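Local coordinates for sister chromatid cohesion protein (Chaetomium thermophilum, PDB 5T8V) that probably acts as a cohesin loader that associates with chromatin, this chain being the C-terminal, HEAT-repeat portion of an Scc2/Nipped-B family protein, at residues 534-537 / 538-541; 557-560 / 561-564; 567-570 / 571-574; 576-579 / 580-584. All blocks are in the same frame, centred on the assembly; numbering follows the deposited sequence.

Contact 1 (534-537 / 538-541)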
# COMPACT_ATOMS: atom_id res chain seq x y z
N THR A 534 -32.53 9.97 27.93
CA THR A 534 -31.84 10.18 29.20
C THR A 534 -30.32 10.08 29.02
O THR A 534 -29.57 10.89 29.57
CB THR A 534 -32.32 9.17 30.25
OG1 THR A 534 -32.13 7.83 29.77
CG2 THR A 534 -33.79 9.39 30.56
N PHE A 535 -29.87 9.09 28.26
CA PHE A 535 -28.45 8.95 27.96
C PHE A 535 -27.88 10.24 27.38
O PHE A 535 -26.88 10.78 27.87
CB PHE A 535 -28.25 7.78 26.99
CG PHE A 535 -26.82 7.36 26.80
CD1 PHE A 535 -26.02 7.98 25.86
CD2 PHE A 535 -26.29 6.31 27.54
CE1 PHE A 535 -24.72 7.58 25.67
CE2 PHE A 535 -24.98 5.91 27.35
CZ PHE A 535 -24.20 6.55 26.42
N ILE A 536 -28.51 10.75 26.32
CA ILE A 536 -28.02 11.98 25.70
C ILE A 536 -28.05 13.14 26.68
O ILE A 536 -27.15 13.98 26.69
CB ILE A 536 -28.83 12.28 24.42
CG1 ILE A 536 -28.36 11.37 23.29
CG2 ILE A 536 -28.68 13.75 24.01
CD1 ILE A 536 -29.26 11.37 22.08
N ILE A 537 -29.08 13.20 27.53
CA ILE A 537 -29.15 14.27 28.52
C ILE A 537 -27.94 14.23 29.44
O ILE A 537 -27.33 15.26 29.75
CB ILE A 537 -30.47 14.17 29.32
CG1 ILE A 537 -31.66 14.47 28.41
CG2 ILE A 537 -30.48 15.14 30.50
CD1 ILE A 537 -33.01 14.07 29.00
N SER A 538 -27.56 13.03 29.90
CA SER A 538 -26.39 12.92 30.76
C SER A 538 -25.12 13.30 30.01
O SER A 538 -24.25 13.97 30.57
CB SER A 538 -26.29 11.50 31.33
OG SER A 538 -26.31 10.53 30.30
N GLU A 539 -25.00 12.90 28.74
CA GLU A 539 -23.86 13.34 27.94
C GLU A 539 -23.80 14.86 27.87
O GLU A 539 -22.71 15.45 27.98
CB GLU A 539 -23.95 12.76 26.53
CG GLU A 539 -23.56 11.30 26.43
CD GLU A 539 -23.49 10.81 25.00
OE1 GLU A 539 -24.02 11.51 24.10
OE2 GLU A 539 -22.89 9.74 24.76
N TRP A 540 -24.94 15.51 27.69
CA TRP A 540 -25.00 16.97 27.64
C TRP A 540 -24.50 17.57 28.95
O TRP A 540 -23.64 18.46 28.95
CB TRP A 540 -26.43 17.41 27.34
CG TRP A 540 -26.59 18.87 27.02
CD1 TRP A 540 -25.61 19.81 26.92
CD2 TRP A 540 -27.83 19.54 26.75
NE1 TRP A 540 -26.16 21.03 26.61
CE2 TRP A 540 -27.52 20.89 26.50
CE3 TRP A 540 -29.16 19.14 26.70
CZ2 TRP A 540 -28.49 21.84 26.20
CZ3 TRP A 540 -30.13 20.08 26.41
CH2 TRP A 540 -29.79 21.41 26.16
N GLY A 541 -25.03 17.10 30.08
CA GLY A 541 -24.57 17.61 31.36
C GLY A 541 -23.07 17.46 31.53
O GLY A 541 -22.37 18.40 31.92
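F535 and E539 face each other one turn apart on helix 527-550, a buried local contact within the largely helical HEAT-repeat solenoid of this cohesin-loader fragment. The turn is regular: E539 N donates to F535 O at 3.0 Å, and W540 N and G541 N bond in the same i to i+4 pattern to I536 O and I537 O. With F535 CG anti to the backbone N (chi1 -169°), the phenyl ring leans on along the helix, where the extended E539 chain meets it. The carboxylate comes to the ring's edge rather than over a face: E539 OE2 lies near the ring plane, beside F535 CE1, and the two flat groups are turned 60° apart. Helix 357-391 adjoins this side, with A375 on F535 and L372 on both S538 and E539. I536, I537 and W540 pack instead on L514 of helix 509-520, while the W540 indole is anchored by a bond from NE1 to V504 O and a stack on Y510. F535 O takes a second donor. S538 OG, set between its own backbone N and carbonyl carbon, folds back to hydrogen-bond F535 O, meeting it at a C=O...OG angle of 122°, well off the line used by E539 N.

Contact 2 (557-560 / 561-564)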
# COMPACT_ATOMS: atom_id res chain seq x y z
N GLU A 557 -20.00 36.41 31.73
CA GLU A 557 -21.28 36.02 31.12
C GLU A 557 -21.26 34.56 30.68
O GLU A 557 -22.24 33.83 30.88
CB GLU A 557 -21.59 36.94 29.93
CG GLU A 557 -22.98 36.73 29.35
CD GLU A 557 -24.08 36.94 30.37
OE1 GLU A 557 -23.92 37.82 31.24
OE2 GLU A 557 -25.10 36.22 30.31
N ARG A 558 -20.16 34.12 30.07
CA ARG A 558 -20.02 32.71 29.70
C ARG A 558 -20.27 31.81 30.91
O ARG A 558 -21.05 30.85 30.84
CB ARG A 558 -18.63 32.47 29.12
CG ARG A 558 -18.36 31.03 28.68
CD ARG A 558 -16.87 30.76 28.61
NE ARG A 558 -16.24 30.90 29.92
CZ ARG A 558 -14.93 31.03 30.12
NH1 ARG A 558 -14.09 31.06 29.08
NH2 ARG A 558 -14.45 31.15 31.35
N ASP A 559 -19.61 32.12 32.03
CA ASP A 559 -19.75 31.28 33.22
C ASP A 559 -21.18 31.30 33.74
O ASP A 559 -21.68 30.28 34.23
CB ASP A 559 -18.78 31.76 34.30
CG ASP A 559 -17.34 31.74 33.83
OD1 ASP A 559 -17.00 30.88 33.00
OD2 ASP A 559 -16.56 32.60 34.30
N GLN A 560 -21.85 32.45 33.66
CA GLN A 560 -23.23 32.53 34.13
C GLN A 560 -24.15 31.67 33.28
O GLN A 560 -24.94 30.87 33.80
CB GLN A 560 -23.70 33.98 34.15
CG GLN A 560 -22.86 34.88 35.05
CD GLN A 560 -23.52 36.21 35.33
OE1 GLN A 560 -24.25 36.74 34.49
NE2 GLN A 560 -23.26 36.75 36.51
N GLU A 561 -24.05 31.80 31.95
CA GLU A 561 -24.81 30.93 31.06
C GLU A 561 -24.54 29.46 31.36
O GLU A 561 -25.47 28.64 31.41
CB GLU A 561 -24.48 31.25 29.61
CG GLU A 561 -25.18 30.36 28.59
CD GLU A 561 -26.69 30.47 28.65
OE1 GLU A 561 -27.19 31.44 29.27
OE2 GLU A 561 -27.38 29.60 28.08
N LEU A 562 -23.27 29.11 31.58
CA LEU A 562 -22.94 27.73 31.91
C LEU A 562 -23.57 27.30 33.23
O LEU A 562 -23.93 26.13 33.39
CB LEU A 562 -21.42 27.55 31.96
CG LEU A 562 -20.72 27.53 30.60
CD1 LEU A 562 -19.21 27.67 30.77
CD2 LEU A 562 -21.05 26.24 29.85
N GLY A 563 -23.71 28.23 34.18
CA GLY A 563 -24.40 27.90 35.41
C GLY A 563 -25.88 27.63 35.19
O GLY A 563 -26.44 26.70 35.77
N ARG A 564 -26.52 28.46 34.36
CA ARG A 564 -27.91 28.20 34.01
C ARG A 564 -28.06 26.83 33.36
O ARG A 564 -28.95 26.05 33.73
CB ARG A 564 -28.42 29.29 33.07
CG ARG A 564 -28.34 30.70 33.64
CD ARG A 564 -28.62 31.74 32.58
NE ARG A 564 -28.08 33.05 32.95
CZ ARG A 564 -27.93 34.06 32.11
NH1 ARG A 564 -28.27 33.93 30.83
NH2 ARG A 564 -27.43 35.21 32.54
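E557 and R564, almost two turns apart on helix 556-574, cross with carboxylate and guanidinium planes 61° apart. E557 OE2 approaches R564 NH2 at 3.4 Å in a salt bridge, obliquely to the guanidinium. E557 reaches forward because its chain bends at chi2 (58°), although this side chain is poorly ordered. R564 is extended from CG to NE and runs back over the preceding turn, its CG 3.4 Å from Q560 O. The Q560 amide also crosses it, with OE1 4.0 Å from R564 NH2. E561 comes to the same group: its OE1 accepts a weak hydrogen bond from R564 NH1 at 3.1 Å, within a second salt bridge. E557, E561 and R564 thus form a salt-bridge network along one side of a helix in the HEAT-repeat solenoid. Replacing R564 by an alanine would probably leave the E557 and E561 carboxylates without their shared cation, with E557 OE2 and E561 OE1 only 5.3 Å apart. Elsewhere on the helix, R558 and L562 lie side by side, pointing the same way; R558 CG lies 4.0 Å from L562 CD1. L562 also packs on C547 and Y548 of helix 527-550. R558 turns its guanidinium edge to D559: NH2, which also pairs with D553, meets the syn lone pair of D559 OD1 at 3.0 Å, while NE reaches the same oxygen from above the carboxylate plane.

Contact 3 (567-570 / 571-574)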
# COMPACT_ATOMS: atom_id res chain seq x y z
N TYR A 567 -27.88 24.15 36.15
CA TYR A 567 -29.15 23.97 36.85
C TYR A 567 -30.16 23.23 35.97
O TYR A 567 -30.73 22.21 36.37
CB TYR A 567 -29.71 25.32 37.29
CG TYR A 567 -31.11 25.25 37.85
CD1 TYR A 567 -31.33 24.93 39.18
CD2 TYR A 567 -32.22 25.49 37.05
CE1 TYR A 567 -32.61 24.86 39.70
CE2 TYR A 567 -33.50 25.42 37.56
CZ TYR A 567 -33.69 25.11 38.89
OH TYR A 567 -34.97 25.04 39.40
N ARG A 568 -30.38 23.74 34.75
CA ARG A 568 -31.35 23.14 33.85
C ARG A 568 -31.08 21.65 33.66
O ARG A 568 -31.98 20.82 33.87
CB ARG A 568 -31.32 23.86 32.50
CG ARG A 568 -31.79 25.30 32.57
CD ARG A 568 -31.48 26.05 31.29
NE ARG A 568 -31.76 27.48 31.42
CZ ARG A 568 -31.43 28.40 30.53
NH1 ARG A 568 -30.79 28.06 29.42
NH2 ARG A 568 -31.73 29.68 30.74
N LEU A 569 -29.86 21.30 33.26
CA LEU A 569 -29.55 19.89 33.00
C LEU A 569 -29.68 19.04 34.26
O LEU A 569 -30.04 17.87 34.17
CB LEU A 569 -28.15 19.76 32.41
CG LEU A 569 -28.10 19.74 30.88
CD1 LEU A 569 -28.74 18.48 30.32
CD2 LEU A 569 -28.75 20.99 30.29
N ARG A 570 -29.38 19.61 35.43
CA ARG A 570 -29.59 18.87 36.67
C ARG A 570 -31.07 18.54 36.84
O ARG A 570 -31.44 17.37 37.07
CB ARG A 570 -29.07 19.68 37.85
CG ARG A 570 -28.89 18.88 39.14
CD ARG A 570 -29.83 19.37 40.23
NE ARG A 570 -29.60 20.77 40.57
CZ ARG A 570 -30.39 21.50 41.35
NH1 ARG A 570 -31.48 20.96 41.89
NH2 ARG A 570 -30.09 22.76 41.61
N GLU A 571 -31.94 19.55 36.72
CA GLU A 571 -33.38 19.30 36.80
C GLU A 571 -33.83 18.30 35.75
O GLU A 571 -34.75 17.51 36.00
CB GLU A 571 -34.14 20.62 36.63
CG GLU A 571 -33.86 21.66 37.70
CD GLU A 571 -34.51 21.33 39.03
OE1 GLU A 571 -34.69 20.13 39.34
OE2 GLU A 571 -34.85 22.27 39.78
N MET A 572 -33.21 18.32 34.57
CA MET A 572 -33.59 17.39 33.51
C MET A 572 -33.21 15.96 33.85
O MET A 572 -33.98 15.03 33.61
CB MET A 572 -32.94 17.82 32.19
CG MET A 572 -33.89 18.45 31.20
SD MET A 572 -33.01 19.26 29.86
CE MET A 572 -32.48 20.75 30.68
N ILE A 573 -32.01 15.77 34.41
CA ILE A 573 -31.59 14.42 34.79
C ILE A 573 -32.47 13.89 35.91
O ILE A 573 -32.83 12.71 35.93
CB ILE A 573 -30.10 14.42 35.18
CG1 ILE A 573 -29.24 14.72 33.95
CG2 ILE A 573 -29.70 13.08 35.80
CD1 ILE A 573 -27.77 14.92 34.24
N LEU A 574 -32.83 14.75 36.87
CA LEU A 574 -33.68 14.29 37.96
C LEU A 574 -35.09 13.98 37.50
O LEU A 574 -35.77 13.13 38.09
CB LEU A 574 -33.70 15.33 39.09
CG LEU A 574 -32.38 15.52 39.84
CD1 LEU A 574 -32.47 16.70 40.78
CD2 LEU A 574 -31.99 14.26 40.60
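Helix 556-574 keeps regular i to i+4 hydrogen bonds here, from E571 N to Y567 O at 2.9 Å through to L574 N on R570 O. The first of these sets Y567 and E571 one turn apart, and their side chains cross with ring and carboxylate planes 83° apart. E571 CG, anti to the carbonyl carbon (chi1 -62°), lies over one face of the tyrosine in a CH-pi contact 3.9 Å from the Y567 ring centroid, offset toward the rim; the bend at chi2 then carries the carboxylate toward the hydroxyl, E571 OE2 coming 2.8 Å from Y567 OH. A leucine in place of Y567 would probably cost E571 CG the flat surface it rests on and leave the carboxylate freer to turn. R570 runs alongside E571, pointing the same way, but E571 OE1 stands well out of the guanidinium plane, so only charge attraction is likely to act between them; R570 NH2 is instead bonded to I347 O. R570 CD lies 3.8 Å from L574 CD1. On another side, the terminal methyl of M572 touches L569 CD2 and R568 CB, each 3.8 Å from M572 CE. R568 sends its guanidinium away, to a salt bridge with E350 and a cation-pi contact with W506. L569 and I573 pack on helix 527-550, and I573 also on helix 357-391, the helix-against-helix packing from which a HEAT-repeat solenoid is built.

Contact 4 (576-579 / 580-584)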
# COMPACT_ATOMS: atom_id res chain seq x y z
N ARG A 576 -37.10 13.60 33.68
CA ARG A 576 -36.95 13.69 32.23
C ARG A 576 -38.02 14.57 31.59
O ARG A 576 -37.75 15.23 30.59
CB ARG A 576 -36.97 12.29 31.61
CG ARG A 576 -38.26 11.52 31.83
CD ARG A 576 -38.16 10.10 31.29
NE ARG A 576 -39.45 9.42 31.28
CZ ARG A 576 -39.97 8.78 32.32
NH1 ARG A 576 -41.16 8.19 32.21
NH2 ARG A 576 -39.32 8.73 33.48
N LYS A 577 -39.22 14.59 32.16
CA LYS A 577 -40.30 15.43 31.64
C LYS A 577 -40.09 16.91 31.91
O LYS A 577 -40.94 17.72 31.51
CB LYS A 577 -41.64 14.99 32.23
CG LYS A 577 -42.08 13.59 31.83
CD LYS A 577 -43.38 13.21 32.50
CE LYS A 577 -43.86 11.83 32.08
NZ LYS A 577 -45.14 11.46 32.75
N TRP A 578 -39.00 17.29 32.57
CA TRP A 578 -38.79 18.69 32.94
C TRP A 578 -38.58 19.56 31.71
O TRP A 578 -39.03 20.71 31.68
CB TRP A 578 -37.59 18.79 33.89
CG TRP A 578 -37.43 20.12 34.56
CD1 TRP A 578 -38.00 20.51 35.74
CD2 TRP A 578 -36.65 21.23 34.10
NE1 TRP A 578 -37.61 21.80 36.04
CE2 TRP A 578 -36.79 22.26 35.05
CE3 TRP A 578 -35.85 21.45 32.98
CZ2 TRP A 578 -36.15 23.49 34.91
CZ3 TRP A 578 -35.22 22.67 32.84
CH2 TRP A 578 -35.37 23.68 33.80
N LEU A 579 -37.91 19.03 30.69
CA LEU A 579 -37.60 19.84 29.51
C LEU A 579 -38.87 20.28 28.80
O LEU A 579 -39.10 21.48 28.59
CB LEU A 579 -36.70 19.04 28.56
CG LEU A 579 -36.41 19.70 27.21
CD1 LEU A 579 -35.71 21.04 27.40
CD2 LEU A 579 -35.58 18.78 26.33
N SER A 580 -39.71 19.32 28.40
CA SER A 580 -40.91 19.64 27.64
C SER A 580 -41.95 20.38 28.48
O SER A 580 -42.78 21.10 27.92
CB SER A 580 -41.52 18.36 27.07
OG SER A 580 -41.72 17.39 28.08
N THR A 581 -41.94 20.21 29.80
CA THR A 581 -42.93 20.85 30.66
C THR A 581 -42.62 22.32 30.88
O THR A 581 -43.53 23.16 30.81
CB THR A 581 -43.02 20.12 32.00
OG1 THR A 581 -43.51 18.78 31.79
CG2 THR A 581 -43.95 20.85 32.97
N GLU A 582 -41.36 22.66 31.13
CA GLU A 582 -40.99 24.03 31.47
C GLU A 582 -40.65 24.87 30.25
O GLU A 582 -40.60 26.10 30.37
CB GLU A 582 -39.79 24.03 32.42
CG GLU A 582 -40.05 23.36 33.77
CD GLU A 582 -40.94 24.19 34.68
OE1 GLU A 582 -42.01 24.65 34.23
OE2 GLU A 582 -40.56 24.39 35.86
N TYR A 583 -40.42 24.26 29.09
CA TYR A 583 -40.08 24.99 27.88
C TYR A 583 -40.83 24.39 26.70
O TYR A 583 -41.32 23.26 26.75
CB TYR A 583 -38.57 24.97 27.59
CG TYR A 583 -37.72 25.51 28.72
CD1 TYR A 583 -37.26 24.68 29.73
CD2 TYR A 583 -37.36 26.85 28.76
CE1 TYR A 583 -36.48 25.17 30.76
CE2 TYR A 583 -36.57 27.35 29.78
CZ TYR A 583 -36.13 26.50 30.78
OH TYR A 583 -35.35 26.99 31.80
N THR A 584 -40.90 25.16 25.62
CA THR A 584 -41.39 24.69 24.33
C THR A 584 -40.41 25.14 23.26
O THR A 584 -39.72 26.16 23.41
CB THR A 584 -42.80 25.20 24.02
OG1 THR A 584 -42.81 26.64 24.04
CG2 THR A 584 -43.80 24.67 25.04
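W578 spreads its indole forward along the short helix 578-582, where E582 and Y583 meet it. E582 CG sits over one face in a CH-pi contact, 3.8 Å from the centroid of the five-membered ring of W578, and the carboxylate plane stands 87° to the indole. The bend of E582 at chi2 (-73°) keeps its OE2 toward the W578 NE1 side. Y583 CE1 lies 3.5 Å from W578 CZ3, an apolar contact in which the two rings meet obliquely, planes 63° apart. This single-turn helix follows helix 556-574 in the HEAT-repeat solenoid and leans back on it, W578 against E571 and M572, L579 against M572. L579 also contributes its carbonyl: L579 O accepts from Y583 N at 3.1 Å, just where the chain leaves helical geometry, and lies at the tyrosine edge near the ring plane. The Y583 ring in turn meets W506 edge-to-face. S580 carries its hydroxyl back toward the start of the turn, OG standing 3.5 Å from K577 O. That carbonyl is held by T581 from opposite faces of its plane, T581 N donating at 3.2 Å and T581 OG1 at 2.8 Å.

All four contacts follow one another along the chain on three successive helices. Contacts 1 and 3, centres about 10 Å apart, meet where helices 527-550 and 556-574 pack roughly antiparallel, I537 CG2 lying 3.7 Å from I573 CG1. Contact 3 also touches contact 4, again with centres about 10 Å apart: W578 CE2 rests 3.5 Å from E571 CB, the residue that leans on Y567. Contact 2 occupies the start of helix 556-574, about 15 Å from contact 3 between centres, linked to it by a long, weak ion pair from E561 to R568. Contacts 1 and 4 do not touch; their nearest atoms are about 4 Å apart.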